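Local structure of putative GGDEF domain membrane protein (Pseudomonas fluorescens, 5EUH) at residues R72-V77 with I88-D93; P32-M37 with I127-A132; A63-T68 with A106-L111. The protein probably catalyses the magnesium-dependent joining of two GTP molecules into the second messenger c-di-GMP, the chain here being its GGDEF domain with c-di-GMP bound. One frame throughout, in Å; residues are numbered along the deposited sequence.

Contact 1 (R72-V77 with I88-D93); sequences RPADLV and ILAETD. With C2E (9,9'-[(2R,3R,3aS,5S,7aR,9R,10R,10aS,12S,14aR)-3,5,10,12-tetrahydroxy-5,12-dioxidooctahydro-2H,7H-difuro[3,2-d:3',2'-j][1,3,7,9,2,8]tetraoxadiphosphacyclododecine-2,9-diyl]bis(2-amino-1,9-dihydro-6H-purin-6-one)), chain E.
Leu76 and Ile88 form the firm end of this antiparallel pairing, a hydrogen-bonded pair within the hairpin of strands 75-78 and 84-90. Ile88 N reaches Leu76 O at 2.7 Å, and Leu76 N returns the bond to Ile88 O at 3.2 Å. Both side chains lie on the face against helix 12-29, where Ile88 is buried on Leu15 and Leu19. At the open end of the hairpin, away from the connecting turn, no backbone bond joins Ala74 to Ala90; Ala74 is partly exposed, and what remains is the methyl contact of Ala74 CB with Ala90 CB at 3.6 Å. Between the two ends, Asp75 and Leu89 form the non-hydrogen-bonded pair, whose side chains face the ligand. Asp75 OD2 accepts a hydrogen bond from N11 of one C2E guanine at 2.6 Å and a second from its N21. Thr92 OG1 accepts another from C2E N21, nearly straight at 172°. The same Thr92 hydroxyl donates to Ala90 O from above the carbonyl plane. Arg72 runs extended from CG to NE along this guanine, laying a guanidinium face against it with N31 over the centre; NH2 then meets phosphate O1P in the guanidinium plane at 3.0 Å. Arg72 and Asp75 fit the RxxD motif of the GGDEF inhibitory site. A carboxylate reading the guanine N-H edge and a cation meeting the phosphate are consistent with product recognition at that site.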
loop_
_atom_site.group_PDB
_atom_site.type_symbol
_atom_site.label_atom_id
_atom_site.label_comp_id
_atom_site.label_asym_id
_atom_site.label_seq_id
_atom_site.Cartn_x
_atom_site.Cartn_y
_atom_site.Cartn_z
ATOM N N ARG A 72 3.910 -6.319 11.883
ATOM C CA ARG A 72 3.295 -7.296 12.768
ATOM C C ARG A 72 3.049 -8.615 12.042
ATOM O O ARG A 72 3.043 -8.666 10.809
ATOM C CB ARG A 72 1.994 -6.729 13.329
ATOM C CG ARG A 72 2.218 -5.520 14.219
ATOM C CD ARG A 72 0.931 -4.980 14.808
ATOM N NE ARG A 72 1.178 -3.773 15.591
ATOM C CZ ARG A 72 0.232 -3.056 16.186
ATOM N NH1 ARG A 72 -1.039 -3.419 16.093
ATOM N NH2 ARG A 72 0.560 -1.973 16.875
ATOM N N PRO A 73 2.860 -9.714 12.788
ATOM C CA PRO A 73 2.740 -11.029 12.128
ATOM C C PRO A 73 1.575 -11.140 11.162
ATOM O O PRO A 73 1.709 -11.774 10.108
ATOM C CB PRO A 73 2.576 -11.992 13.311
ATOM C CG PRO A 73 3.206 -11.296 14.450
ATOM C CD PRO A 73 2.932 -9.844 14.255
ATOM N N ALA A 74 0.429 -10.558 11.495
ATOM C CA ALA A 74 -0.769 -10.668 10.676
ATOM C C ALA A 74 -0.803 -9.653 9.540
ATOM O O ALA A 74 -1.850 -9.477 8.910
ATOM C CB ALA A 74 -2.016 -10.523 11.549
ATOM N N ASP A 75 0.312 -8.988 9.266
ATOM C CA ASP A 75 0.412 -8.033 8.177
ATOM C C ASP A 75 1.150 -8.655 7.001
ATOM O O ASP A 75 2.044 -9.486 7.173
ATOM C CB ASP A 75 1.140 -6.769 8.624
ATOM C CG ASP A 75 0.523 -6.144 9.854
ATOM O OD1 ASP A 75 -0.583 -6.562 10.249
ATOM O OD2 ASP A 75 1.143 -5.227 10.426
ATOM N N LEU A 76 0.769 -8.241 5.796
ATOM C CA LEU A 76 1.439 -8.685 4.585
ATOM C C LEU A 76 1.640 -7.495 3.661
ATOM O O LEU A 76 0.771 -6.629 3.566
ATOM C CB LEU A 76 0.640 -9.777 3.867
ATOM C CG LEU A 76 1.351 -10.402 2.668
ATOM C CD1 LEU A 76 2.646 -11.059 3.111
ATOM C CD2 LEU A 76 0.448 -11.398 1.968
ATOM N N VAL A 77 2.791 -7.451 2.999
ATOM C CA VAL A 77 3.116 -6.417 2.022
ATOM C C VAL A 77 3.442 -7.113 0.711
ATOM O O VAL A 77 4.311 -7.992 0.670
ATOM C CB VAL A 77 4.295 -5.545 2.483
ATOM C CG1 VAL A 77 4.684 -4.560 1.391
ATOM C CG2 VAL A 77 3.949 -4.820 3.769
ATOM N N ILE A 88 -1.842 -5.793 3.695
ATOM C CA ILE A 88 -2.924 -6.246 4.559
ATOM C C ILE A 88 -2.588 -5.840 5.984
ATOM O O ILE A 88 -1.465 -6.063 6.453
ATOM C CB ILE A 88 -3.128 -7.768 4.463
ATOM C CG1 ILE A 88 -3.375 -8.194 3.019
ATOM C CG2 ILE A 88 -4.289 -8.204 5.338
ATOM C CD1 ILE A 88 -3.541 -9.688 2.859
ATOM N N LEU A 89 -3.550 -5.237 6.668
ATOM C CA LEU A 89 -3.400 -4.821 8.058
ATOM C C LEU A 89 -4.493 -5.523 8.848
ATOM O O LEU A 89 -5.530 -4.936 9.155
ATOM C CB LEU A 89 -3.490 -3.314 8.194
ATOM C CG LEU A 89 -2.470 -2.489 7.411
ATOM C CD1 LEU A 89 -2.784 -1.013 7.548
ATOM C CD2 LEU A 89 -1.063 -2.785 7.893
ATOM N N ALA A 90 -4.260 -6.790 9.166
ATOM C CA ALA A 90 -5.231 -7.544 9.942
ATOM C C ALA A 90 -5.288 -7.018 11.367
ATOM O O ALA A 90 -4.281 -6.574 11.925
ATOM C CB ALA A 90 -4.881 -9.027 9.944
ATOM N N GLU A 91 -6.487 -7.061 11.948
ATOM C CA GLU A 91 -6.725 -6.621 13.322
ATOM C C GLU A 91 -6.253 -5.185 13.534
ATOM O O GLU A 91 -5.717 -4.835 14.585
ATOM C CB GLU A 91 -6.073 -7.576 14.320
ATOM C CG GLU A 91 -6.442 -9.023 14.067
ATOM C CD GLU A 91 -5.951 -9.952 15.148
ATOM O OE1 GLU A 91 -5.314 -9.464 16.103
ATOM O OE2 GLU A 91 -6.207 -11.170 15.040
ATOM N N THR A 92 -6.453 -4.350 12.516
ATOM C CA THR A 92 -6.108 -2.936 12.557
ATOM C C THR A 92 -7.322 -2.130 12.124
ATOM O O THR A 92 -7.893 -2.393 11.062
ATOM C CB THR A 92 -4.918 -2.629 11.644
ATOM O OG1 THR A 92 -3.787 -3.408 12.050
ATOM C CG2 THR A 92 -4.561 -1.155 11.713
ATOM N N ASP A 93 -7.719 -1.160 12.943
ATOM C CA ASP A 93 -8.882 -0.345 12.628
ATOM C C ASP A 93 -8.494 0.774 11.663
ATOM O O ASP A 93 -7.328 0.939 11.295
ATOM C CB ASP A 93 -9.509 0.210 13.906
ATOM C CG ASP A 93 -8.630 1.232 14.598
ATOM O OD1 ASP A 93 -7.410 1.255 14.337
ATOM O OD2 ASP A 93 -9.162 2.013 15.414
HETATM P P1 C2E E . -1.718 0.778 18.831
HETATM O O2P C2E E . -2.666 1.256 19.901
HETATM O O1P C2E E . -1.655 -0.686 18.478
HETATM O "O5'" C2E E . -0.226 1.273 19.175
HETATM C "C5'" C2E E . 0.019 1.976 20.390
HETATM C "C4'" C2E E . 1.494 2.329 20.543
HETATM O "O4'" C2E E . 2.125 1.313 21.323
HETATM C "C3'" C2E E . 2.260 2.403 19.229
HETATM O "O3'" C2E E . 2.389 3.739 18.761
HETATM C "C2'" C2E E . 3.633 1.887 19.588
HETATM O "O2'" C2E E . 4.504 2.984 19.875
HETATM C "C1'" C2E E . 3.443 1.060 20.842
HETATM N N9 C2E E . 3.541 -0.356 20.434
HETATM C C8 C2E E . 2.505 -1.194 20.262
HETATM N N7 C2E E . 2.938 -2.418 19.879
HETATM C C5 C2E E . 4.279 -2.367 19.799
HETATM C C6 C2E E . 5.361 -3.309 19.453
HETATM O O6 C2E E . 5.105 -4.488 19.133
HETATM N N1 C2E E . 6.621 -2.858 19.495
HETATM C C2 C2E E . 6.929 -1.594 19.836
HETATM N N2 C2E E . 8.232 -1.219 19.851
HETATM N N3 C2E E . 5.984 -0.679 20.166
HETATM C C4 C2E E . 4.671 -1.004 20.165
HETATM P P11 C2E E . 2.426 4.035 17.178
HETATM O O21 C2E E . 2.157 5.504 16.960
HETATM O O11 C2E E . 3.660 3.404 16.585
HETATM O O5A C2E E . 1.150 3.197 16.679
HETATM C C5A C2E E . -0.017 3.870 16.224
HETATM C C4A C2E E . -1.002 2.858 15.662
HETATM O O4A C2E E . -0.565 2.473 14.365
HETATM C C3A C2E E . -1.055 1.563 16.453
HETATM O O3A C2E E . -2.035 1.585 17.479
HETATM C C2A C2E E . -1.395 0.518 15.416
HETATM O O2A C2E E . -2.812 0.379 15.311
HETATM C C1A C2E E . -0.863 1.100 14.129
HETATM N N91 C2E E . 0.398 0.427 13.767
HETATM C C81 C2E E . 1.630 0.926 13.956
HETATM N N71 C2E E . 2.568 0.060 13.506
HETATM C C51 C2E E . 1.926 -1.014 13.020
HETATM C C61 C2E E . 2.311 -2.294 12.395
HETATM O O61 C2E E . 3.513 -2.578 12.212
HETATM N N11 C2E E . 1.332 -3.131 12.034
HETATM C C21 C2E E . 0.028 -2.853 12.218
HETATM N N21 C2E E . -0.902 -3.757 11.824
HETATM N N31 C2E E . -0.392 -1.699 12.787
HETATM C C41 C2E E . 0.495 -0.766 13.196
#

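Contact 2 (P32-M37 with I127-A132); sequences PLSLLM and ISTWTA
Ser34 and Thr129 both set their hydroxyls anti to the carbonyl carbon, beside the backbone N (chi1 -64° and -55°), which brings the two oxygens together on one face of the sheet. Thr129 OG1 donates to Ser34 OG at 3.1 Å across this non-hydrogen-bonded pair. On the same face Leu36 and Ile127 run alongside each other in the same direction, with Leu36 CD2 against Ile127 CG1 at 3.6 Å; helix 94-109 packs here through Ala97 and Ala101. The opposite face carries Leu33, Leu35, Ser128 and Trp130, packed against helices 12-29 and 138-154. There Leu35 CB sits 3.6 Å from Ser128 OG, whose hydroxyl is bonded to Leu141 O of helix 138-154, and the Trp130 ring meets Trp23 edge-to-face. Backbone bonds fix the register: Trp130 N reaches Leu33 O at 2.8 Å, Leu33 N bonds to Trp130 O and Leu35 N to Ser128 O, with a weak fourth from Ser128 N to Leu35 O. Segments 33-37 and 127-130 run antiparallel, their axes at 165°, and strands 33-40 and 123-130 are thus interior neighbours in the mixed sheet of the GGDEF domain. Accepting a hydrogen bond from Thr129 OG1 and donating to Thr92 O, the buried Ser34 OG ties the strand pair to the turn whose Thr92 binds c-di-GMP.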
loop_
_atom_site.group_PDB
_atom_site.type_symbol
_atom_site.label_atom_id
_atom_site.label_comp_id
_atom_site.label_asym_id
_atom_site.label_seq_id
_atom_site.Cartn_x
_atom_site.Cartn_y
_atom_site.Cartn_z
ATOM N N PRO A 32 -11.225 -5.571 13.110
ATOM C CA PRO A 32 -11.183 -4.777 11.877
ATOM C C PRO A 32 -10.056 -5.218 10.954
ATOM O O PRO A 32 -8.950 -5.526 11.395
ATOM C CB PRO A 32 -10.965 -3.346 12.383
ATOM C CG PRO A 32 -10.401 -3.508 13.755
ATOM C CD PRO A 32 -11.034 -4.740 14.308
ATOM N N LEU A 33 -10.355 -5.244 9.658
ATOM C CA LEU A 33 -9.404 -5.628 8.623
ATOM C C LEU A 33 -9.260 -4.467 7.650
ATOM O O LEU A 33 -10.228 -4.097 6.977
ATOM C CB LEU A 33 -9.870 -6.893 7.898
ATOM C CG LEU A 33 -9.037 -7.340 6.700
ATOM C CD1 LEU A 33 -7.672 -7.826 7.147
ATOM C CD2 LEU A 33 -9.771 -8.417 5.922
ATOM N N SER A 34 -8.059 -3.899 7.573
ATOM C CA SER A 34 -7.790 -2.729 6.751
ATOM C C SER A 34 -6.925 -3.098 5.554
ATOM O O SER A 34 -6.114 -4.025 5.609
ATOM C CB SER A 34 -7.097 -1.634 7.563
ATOM O OG SER A 34 -7.938 -1.159 8.598
ATOM N N LEU A 35 -7.108 -2.353 4.469
ATOM C CA LEU A 35 -6.310 -2.493 3.263
ATOM C C LEU A 35 -5.638 -1.169 2.929
ATOM O O LEU A 35 -6.172 -0.096 3.216
ATOM C CB LEU A 35 -7.163 -2.936 2.074
ATOM C CG LEU A 35 -7.132 -4.410 1.687
ATOM C CD1 LEU A 35 -7.602 -5.278 2.838
ATOM C CD2 LEU A 35 -7.996 -4.625 0.460
ATOM N N LEU A 36 -4.461 -1.259 2.316
ATOM C CA LEU A 36 -3.741 -0.097 1.817
ATOM C C LEU A 36 -3.377 -0.335 0.362
ATOM O O LEU A 36 -2.827 -1.386 0.022
ATOM C CB LEU A 36 -2.468 0.180 2.624
ATOM C CG LEU A 36 -2.560 0.493 4.115
ATOM C CD1 LEU A 36 -1.213 0.993 4.604
ATOM C CD2 LEU A 36 -3.644 1.506 4.403
ATOM N N MET A 37 -3.686 0.635 -0.491
ATOM C CA MET A 37 -3.261 0.629 -1.884
ATOM C C MET A 37 -2.300 1.790 -2.083
ATOM O O MET A 37 -2.681 2.949 -1.902
ATOM C CB MET A 37 -4.453 0.740 -2.831
ATOM C CG MET A 37 -5.403 -0.432 -2.765
ATOM S SD MET A 37 -4.693 -1.945 -3.431
ATOM C CE MET A 37 -6.091 -3.048 -3.242
ATOM N N ILE A 127 -7.289 3.761 1.473
ATOM C CA ILE A 127 -7.541 2.901 2.618
ATOM C C ILE A 127 -9.001 2.473 2.618
ATOM O O ILE A 127 -9.899 3.297 2.410
ATOM C CB ILE A 127 -7.197 3.605 3.948
ATOM C CG1 ILE A 127 -5.826 4.275 3.879
ATOM C CG2 ILE A 127 -7.262 2.621 5.107
ATOM C CD1 ILE A 127 -5.364 4.823 5.202
ATOM N N SER A 128 -9.234 1.185 2.856
ATOM C CA SER A 128 -10.554 0.658 3.166
ATOM C C SER A 128 -10.446 -0.190 4.425
ATOM O O SER A 128 -9.367 -0.659 4.788
ATOM C CB SER A 128 -11.133 -0.169 2.012
ATOM O OG SER A 128 -10.367 -1.333 1.781
ATOM N N THR A 129 -11.578 -0.384 5.098
ATOM C CA THR A 129 -11.577 -1.060 6.390
ATOM C C THR A 129 -12.896 -1.784 6.602
ATOM O O THR A 129 -13.964 -1.174 6.501
ATOM C CB THR A 129 -11.347 -0.067 7.533
ATOM O OG1 THR A 129 -10.141 0.665 7.300
ATOM C CG2 THR A 129 -11.246 -0.796 8.864
ATOM N N TRP A 130 -12.814 -3.074 6.910
ATOM C CA TRP A 130 -13.980 -3.860 7.287
ATOM C C TRP A 130 -14.097 -3.882 8.804
ATOM O O TRP A 130 -13.096 -4.059 9.503
ATOM C CB TRP A 130 -13.873 -5.285 6.743
ATOM C CG TRP A 130 -14.991 -6.176 7.176
ATOM C CD1 TRP A 130 -16.161 -6.398 6.516
ATOM C CD2 TRP A 130 -15.046 -6.967 8.368
ATOM N NE1 TRP A 130 -16.944 -7.275 7.223
ATOM C CE2 TRP A 130 -16.281 -7.641 8.365
ATOM C CE3 TRP A 130 -14.170 -7.171 9.440
ATOM C CZ2 TRP A 130 -16.663 -8.502 9.389
ATOM C CZ3 TRP A 130 -14.552 -8.021 10.453
ATOM C CH2 TRP A 130 -15.785 -8.677 10.422
ATOM N N THR A 131 -15.308 -3.689 9.314
ATOM C CA THR A 131 -15.557 -3.765 10.742
ATOM C C THR A 131 -16.636 -4.805 11.013
ATOM O O THR A 131 -17.331 -5.260 10.103
ATOM C CB THR A 131 -15.960 -2.403 11.324
ATOM O OG1 THR A 131 -17.211 -1.985 10.767
ATOM C CG2 THR A 131 -14.894 -1.359 11.023
ATOM N N ALA A 132 -16.768 -5.176 12.288
ATOM C CA ALA A 132 -17.576 -6.339 12.645
ATOM C C ALA A 132 -19.048 -6.165 12.288
ATOM O O ALA A 132 -19.749 -7.156 12.055
ATOM C CB ALA A 132 -17.428 -6.639 14.132
#

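Contact 3 (A63-T68 with A106-L111); sequences ARVITT and AAVEQL
Val65 meets Ala107, Val108 and Leu111 where two helices of the alpha/beta GGDEF fold pack side by side over one face of the central sheet. Helix 52-69 supplies Val65, while helix 94-109 and the first residue of helix 111-114 supply the partners. Ala107 comes first: its methyl CB lies 3.7 Å from Val65 CG1, at the closest backbone approach, the two CA atoms being 6.9 Å apart. Ile104, a turn earlier on helix 94-109, also touches Val65. One residue on from Ala107, Val108 brings CG2 to the same methyl, Val65 CG1, at 4.0 Å, the two side chains crossing at a slant; Val108 also rests on Leu62. Leu111 then runs antiparallel alongside Val65, bringing its CD1 to 4.0 Å from Val65 CG2. Val65 therefore spreads its two methyls over three partners, CG1 anti to the backbone N (chi1 167°) serving the alanine and valine and CG2 the leucine. On the exposed side, Arg64 bends at chi3 (55°) and is held by a salt bridge from NH2 to Glu61, leaving Leu111 CD2 at the guanidinium edge, in its plane, 3.6 Å from Arg64 NH2.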
loop_
_atom_site.group_PDB
_atom_site.type_symbol
_atom_site.label_atom_id
_atom_site.label_comp_id
_atom_site.label_asym_id
_atom_site.label_seq_id
_atom_site.Cartn_x
_atom_site.Cartn_y
_atom_site.Cartn_z
ATOM N N ALA A 63 9.425 -0.021 -1.258
ATOM C CA ALA A 63 9.153 -1.282 -0.577
ATOM C C ALA A 63 9.797 -1.310 0.802
ATOM O O ALA A 63 9.188 -1.782 1.770
ATOM C CB ALA A 63 9.646 -2.452 -1.427
ATOM N N ARG A 64 11.027 -0.806 0.913
ATOM C CA ARG A 64 11.695 -0.768 2.207
ATOM C C ARG A 64 10.981 0.158 3.183
ATOM O O ARG A 64 10.962 -0.114 4.388
ATOM C CB ARG A 64 13.150 -0.335 2.036
ATOM C CG ARG A 64 13.945 -0.331 3.329
ATOM C CD ARG A 64 15.290 0.340 3.146
ATOM N NE ARG A 64 15.148 1.692 2.616
ATOM C CZ ARG A 64 14.838 2.754 3.351
ATOM N NH1 ARG A 64 14.629 2.623 4.655
ATOM N NH2 ARG A 64 14.732 3.946 2.783
ATOM N N VAL A 65 10.390 1.247 2.689
ATOM C CA VAL A 65 9.681 2.173 3.569
ATOM C C VAL A 65 8.423 1.519 4.124
ATOM O O VAL A 65 8.114 1.637 5.317
ATOM C CB VAL A 65 9.354 3.478 2.823
ATOM C CG1 VAL A 65 8.360 4.307 3.617
ATOM C CG2 VAL A 65 10.622 4.265 2.555
ATOM N N ILE A 66 7.673 0.822 3.268
ATOM C CA ILE A 66 6.432 0.188 3.705
ATOM C C ILE A 66 6.727 -0.894 4.736
ATOM O O ILE A 66 6.129 -0.926 5.818
ATOM C CB ILE A 66 5.666 -0.381 2.498
ATOM C CG1 ILE A 66 5.395 0.715 1.470
ATOM C CG2 ILE A 66 4.362 -1.021 2.947
ATOM C CD1 ILE A 66 4.828 0.195 0.174
ATOM N N THR A 67 7.658 -1.794 4.415
ATOM C CA THR A 67 8.000 -2.868 5.340
ATOM C C THR A 67 8.607 -2.344 6.634
ATOM O O THR A 67 8.553 -3.037 7.654
ATOM C CB THR A 67 8.962 -3.850 4.674
ATOM O OG1 THR A 67 10.155 -3.160 4.287
ATOM C CG2 THR A 67 8.320 -4.470 3.444
ATOM N N THR A 68 9.188 -1.145 6.615
ATOM C CA THR A 68 9.667 -0.526 7.846
ATOM C C THR A 68 8.517 -0.019 8.707
ATOM O O THR A 68 8.669 0.102 9.927
ATOM C CB THR A 68 10.632 0.615 7.509
ATOM O OG1 THR A 68 11.717 0.102 6.729
ATOM C CG2 THR A 68 11.201 1.258 8.764
ATOM N N ALA A 106 4.857 10.250 4.332
ATOM C CA ALA A 106 5.836 11.256 4.728
ATOM C C ALA A 106 7.260 10.767 4.498
ATOM O O ALA A 106 8.129 11.542 4.088
ATOM C CB ALA A 106 5.629 11.640 6.191
ATOM N N ALA A 107 7.514 9.482 4.751
ATOM C CA ALA A 107 8.867 8.957 4.603
ATOM C C ALA A 107 9.303 8.941 3.144
ATOM O O ALA A 107 10.465 9.231 2.835
ATOM C CB ALA A 107 8.954 7.556 5.205
ATOM N N VAL A 108 8.391 8.598 2.235
ATOM C CA VAL A 108 8.722 8.591 0.814
ATOM C C VAL A 108 9.000 10.006 0.326
ATOM O O VAL A 108 9.904 10.235 -0.486
ATOM C CB VAL A 108 7.589 7.925 0.013
ATOM C CG1 VAL A 108 7.842 8.041 -1.484
ATOM C CG2 VAL A 108 7.438 6.473 0.425
ATOM N N GLU A 109 8.231 10.979 0.820
ATOM C CA GLU A 109 8.430 12.365 0.415
ATOM C C GLU A 109 9.803 12.874 0.836
ATOM O O GLU A 109 10.435 13.651 0.111
ATOM C CB GLU A 109 7.324 13.235 1.008
ATOM C CG GLU A 109 7.306 14.662 0.506
ATOM C CD GLU A 109 6.187 15.470 1.127
ATOM O OE1 GLU A 109 5.726 15.096 2.226
ATOM O OE2 GLU A 109 5.766 16.473 0.518
ATOM N N GLN A 110 10.284 12.440 1.999
ATOM C CA GLN A 110 11.569 12.882 2.524
ATOM C C GLN A 110 12.735 12.018 2.064
ATOM O O GLN A 110 13.866 12.252 2.500
ATOM C CB GLN A 110 11.534 12.907 4.054
ATOM C CG GLN A 110 10.361 13.668 4.642
ATOM C CD GLN A 110 10.355 15.134 4.260
ATOM O OE1 GLN A 110 11.397 15.721 3.969
ATOM N NE2 GLN A 110 9.172 15.735 4.261
ATOM N N LEU A 111 12.494 11.026 1.204
ATOM C CA LEU A 111 13.581 10.161 0.757
ATOM C C LEU A 111 14.619 10.924 -0.055
ATOM O O LEU A 111 15.787 10.527 -0.093
ATOM C CB LEU A 111 13.028 8.995 -0.061
ATOM C CG LEU A 111 12.607 7.755 0.725
ATOM C CD1 LEU A 111 12.109 6.672 -0.214
ATOM C CD2 LEU A 111 13.763 7.242 1.568
#

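Overall arrangement
The contacts are nested along the chain, contact 1 inside the loop closed by contact 3, and that inside the loop of contact 2. Contacts 1 and 2 have centres about 10 Å apart and share the sheet through neighbouring strands 84-90 and 33-40; Leu89 N bonds to Ser34 O between them. The centre of contact 3 lies about 17 Å from that of contact 1 and about 21 Å from that of contact 2. Helix 52-69 leads into strand 75-78 and strand 84-90 into helix 94-109, so contact 3 pairs the helices flanking the hairpin. Asn69, ending the first, and Gly96, Gln99 and Ile100 of the second line the c-di-GMP pocket with Arg72, Asp75 and Thr92.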